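Local coordinates for protein CurM Sulfotransferase (Moorea producta, PDB 4GBM) that probably transfers a sulfonate group from the donor PAPS to an intermediate of curacin biosynthesis, activating it within a polyketide synthase pathway, at residues S168-F173 / V192-W197. The protein carries 2 engineered substitutions. Residues are numbered along the deposited sequence; the frame is centred on the assembly and turned at random.
Sequences SVIESF and VAEQVW. With A3P (adenosine-3'-5'-diphosphate), chain G.
F173 lays its ring across the small side chain of A193: A193 CA stands over one face, a CH-pi contact 4.2 Å from the ring centroid and 28° off its normal, and A193 CB presses against F173 CD1 at 3.4 Å. With CG anti to the backbone N (chi1 -171°), the ring reaches over to helix 189-208, where V192 CG1 and V196 CG2 approach it obliquely, the latter 4.0 Å from F173 CZ. A leucine in place of F173 would probably lose the flat face over A193 and open a gap beside V192 and V196. One turn back, I170 CG2 meets A193 CB at 3.9 Å, while its CD1 lies alongside E194, 3.8 Å from E194 CA; the E194 carboxylate is turned to R191, T299 and the backbone N of K296. V169 crosses W197 at about a right angle, its CB 3.6 Å from W197 CD1, and the indole NE1 is hydrogen-bonded to R164 O. No hydrogen bond links the two segments; the axes of 168-173 and 192-197 approach to 8.8 Å, their N-to-C directions 130° apart. Helix 166-175 also gives S172 to the nucleotide pocket: its OG donates a 2.6 Å bond to A3P O1P, on the 3'-phosphate, and is hydrogen-bonded to R42 NE. Helix 166-175 follows strand 158-163 of the five-stranded parallel sheet (order 2-3-1-4-5) of the P-loop NTPase-like sulfotransferase fold; helix 189-208 packs against helix 166-175 before the chain returns to edge strand 216-220, and helix 297-305 covers W197 through T299 and I302.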
loop_
_atom_site.group_PDB
_atom_site.type_symbol
_atom_site.label_atom_id
_atom_site.label_comp_id
_atom_site.label_asym_id
_atom_site.label_seq_id
_atom_site.Cartn_x
_atom_site.Cartn_y
_atom_site.Cartn_z
ATOM N N SER A 168 -13.011 0.380 -12.102
ATOM C CA SER A 168 -12.935 -0.657 -11.077
ATOM C C SER A 168 -12.711 -0.042 -9.704
ATOM O O SER A 168 -13.350 -0.443 -8.724
ATOM C CB SER A 168 -11.815 -1.643 -11.407
ATOM O OG SER A 168 -12.005 -2.210 -12.691
ATOM N N VAL A 169 -11.799 0.927 -9.632
ATOM C CA VAL A 169 -11.508 1.592 -8.369
ATOM C C VAL A 169 -12.730 2.358 -7.872
ATOM O O VAL A 169 -13.073 2.276 -6.696
ATOM C CB VAL A 169 -10.290 2.523 -8.489
ATOM C CG1 VAL A 169 -10.154 3.413 -7.247
ATOM C CG2 VAL A 169 -9.024 1.686 -8.675
ATOM N N ILE A 170 -13.397 3.070 -8.777
ATOM C CA ILE A 170 -14.562 3.875 -8.397
ATOM C C ILE A 170 -15.707 2.997 -7.875
ATOM O O ILE A 170 -16.273 3.280 -6.811
ATOM C CB ILE A 170 -15.017 4.804 -9.539
ATOM C CG1 ILE A 170 -13.975 5.905 -9.746
ATOM C CG2 ILE A 170 -16.376 5.442 -9.211
ATOM C CD1 ILE A 170 -14.080 6.605 -11.097
ATOM N N GLU A 171 -16.019 1.921 -8.599
ATOM C CA GLU A 171 -17.090 1.015 -8.185
ATOM C C GLU A 171 -16.799 0.444 -6.801
ATOM O O GLU A 171 -17.691 0.372 -5.949
ATOM C CB GLU A 171 -17.253 -0.114 -9.209
ATOM C CG GLU A 171 -18.434 -1.053 -8.961
ATOM C CD GLU A 171 -18.135 -2.180 -7.973
ATOM O OE1 GLU A 171 -16.958 -2.537 -7.797
ATOM O OE2 GLU A 171 -19.093 -2.712 -7.371
ATOM N N SER A 172 -15.542 0.064 -6.572
ATOM C CA SER A 172 -15.150 -0.529 -5.302
ATOM C C SER A 172 -15.231 0.491 -4.160
ATOM O O SER A 172 -15.804 0.214 -3.110
ATOM C CB SER A 172 -13.730 -1.101 -5.409
ATOM O OG SER A 172 -13.293 -1.589 -4.155
ATOM N N PHE A 173 -14.661 1.673 -4.376
ATOM C CA PHE A 173 -14.655 2.733 -3.367
ATOM C C PHE A 173 -16.079 3.085 -2.902
ATOM O O PHE A 173 -16.345 3.200 -1.698
ATOM C CB PHE A 173 -13.932 3.951 -3.951
ATOM C CG PHE A 173 -13.649 5.047 -2.957
ATOM C CD1 PHE A 173 -14.640 5.963 -2.614
ATOM C CD2 PHE A 173 -12.382 5.184 -2.398
ATOM C CE1 PHE A 173 -14.381 6.992 -1.719
ATOM C CE2 PHE A 173 -12.106 6.226 -1.492
ATOM C CZ PHE A 173 -13.118 7.128 -1.160
ATOM N N VAL A 192 -16.551 11.745 -5.576
ATOM C CA VAL A 192 -15.550 11.667 -4.501
ATOM C C VAL A 192 -14.553 10.548 -4.801
ATOM O O VAL A 192 -13.335 10.757 -4.711
ATOM C CB VAL A 192 -16.198 11.473 -3.096
ATOM C CG1 VAL A 192 -15.136 11.213 -2.040
ATOM C CG2 VAL A 192 -17.012 12.707 -2.712
ATOM N N ALA A 193 -15.072 9.375 -5.177
ATOM C CA ALA A 193 -14.237 8.230 -5.540
ATOM C C ALA A 193 -13.330 8.552 -6.721
ATOM O O ALA A 193 -12.144 8.217 -6.718
ATOM C CB ALA A 193 -15.097 6.996 -5.848
ATOM N N GLU A 194 -13.896 9.224 -7.721
ATOM C CA GLU A 194 -13.152 9.617 -8.911
ATOM C C GLU A 194 -12.015 10.569 -8.545
ATOM O O GLU A 194 -10.890 10.412 -9.029
ATOM C CB GLU A 194 -14.092 10.275 -9.920
ATOM C CG GLU A 194 -13.410 10.692 -11.212
ATOM C CD GLU A 194 -14.366 11.327 -12.199
ATOM O OE1 GLU A 194 -13.878 11.988 -13.128
ATOM O OE2 GLU A 194 -15.597 11.163 -12.050
ATOM N N GLN A 195 -12.311 11.537 -7.682
ATOM C CA GLN A 195 -11.298 12.496 -7.240
ATOM C C GLN A 195 -10.167 11.790 -6.486
ATOM O O GLN A 195 -8.998 12.141 -6.649
ATOM C CB GLN A 195 -11.930 13.595 -6.383
ATOM C CG GLN A 195 -10.945 14.625 -5.848
ATOM C CD GLN A 195 -11.628 15.730 -5.069
ATOM O OE1 GLN A 195 -12.355 16.550 -5.635
ATOM N NE2 GLN A 195 -11.392 15.764 -3.762
ATOM N N VAL A 196 -10.502 10.791 -5.668
ATOM C CA VAL A 196 -9.469 10.034 -4.955
ATOM C C VAL A 196 -8.545 9.302 -5.941
ATOM O O VAL A 196 -7.319 9.374 -5.823
ATOM C CB VAL A 196 -10.073 9.064 -3.908
ATOM C CG1 VAL A 196 -9.009 8.136 -3.360
ATOM C CG2 VAL A 196 -10.700 9.854 -2.771
ATOM N N TRP A 197 -9.129 8.643 -6.939
ATOM C CA TRP A 197 -8.335 7.950 -7.954
ATOM C C TRP A 197 -7.483 8.937 -8.761
ATOM O O TRP A 197 -6.294 8.700 -8.984
ATOM C CB TRP A 197 -9.236 7.122 -8.881
ATOM C CG TRP A 197 -8.459 6.309 -9.883
ATOM C CD1 TRP A 197 -7.983 5.036 -9.710
ATOM C CD2 TRP A 197 -8.065 6.708 -11.207
ATOM N NE1 TRP A 197 -7.314 4.623 -10.838
ATOM C CE2 TRP A 197 -7.348 5.628 -11.772
ATOM C CE3 TRP A 197 -8.247 7.875 -11.968
ATOM C CZ2 TRP A 197 -6.811 5.677 -13.064
ATOM C CZ3 TRP A 197 -7.716 7.925 -13.251
ATOM C CH2 TRP A 197 -7.007 6.829 -13.788
HETATM P P1 A3P G . -12.988 -5.152 -3.816
HETATM O O1P A3P G . -13.772 -3.991 -3.259
HETATM O O2P A3P G . -12.955 -6.350 -2.900
HETATM O O3P A3P G . -13.326 -5.459 -5.247
HETATM P P2 A3P G . -6.567 -2.548 -1.810
HETATM O O4P A3P G . -5.616 -1.658 -2.546
HETATM O O5P A3P G . -7.606 -1.845 -0.983
HETATM O O6P A3P G . -5.876 -3.668 -1.079
HETATM O "O5'" A3P G . -7.442 -3.254 -2.973
HETATM C "C5'" A3P G . -8.606 -4.004 -2.613
HETATM C "C4'" A3P G . -9.047 -4.734 -3.859
HETATM O "O4'" A3P G . -8.101 -5.772 -4.143
HETATM C "C3'" A3P G . -10.358 -5.472 -3.671
HETATM O "O3'" A3P G . -11.466 -4.576 -3.847
HETATM C "C2'" A3P G . -10.246 -6.549 -4.743
HETATM O "O2'" A3P G . -10.753 -6.080 -5.995
HETATM C "C1'" A3P G . -8.748 -6.796 -4.887
HETATM N N9 A3P G . -8.385 -8.116 -4.311
HETATM C C8 A3P G . -8.338 -8.466 -3.008
HETATM N N7 A3P G . -7.995 -9.773 -2.861
HETATM C C5 A3P G . -7.821 -10.269 -4.104
HETATM C C6 A3P G . -7.450 -11.577 -4.695
HETATM N N6 A3P G . -7.180 -12.634 -3.891
HETATM N N1 A3P G . -7.385 -11.658 -6.051
HETATM C C2 A3P G . -7.637 -10.602 -6.858
HETATM N N3 A3P G . -7.973 -9.385 -6.382
HETATM C C4 A3P G . -8.069 -9.178 -5.049
#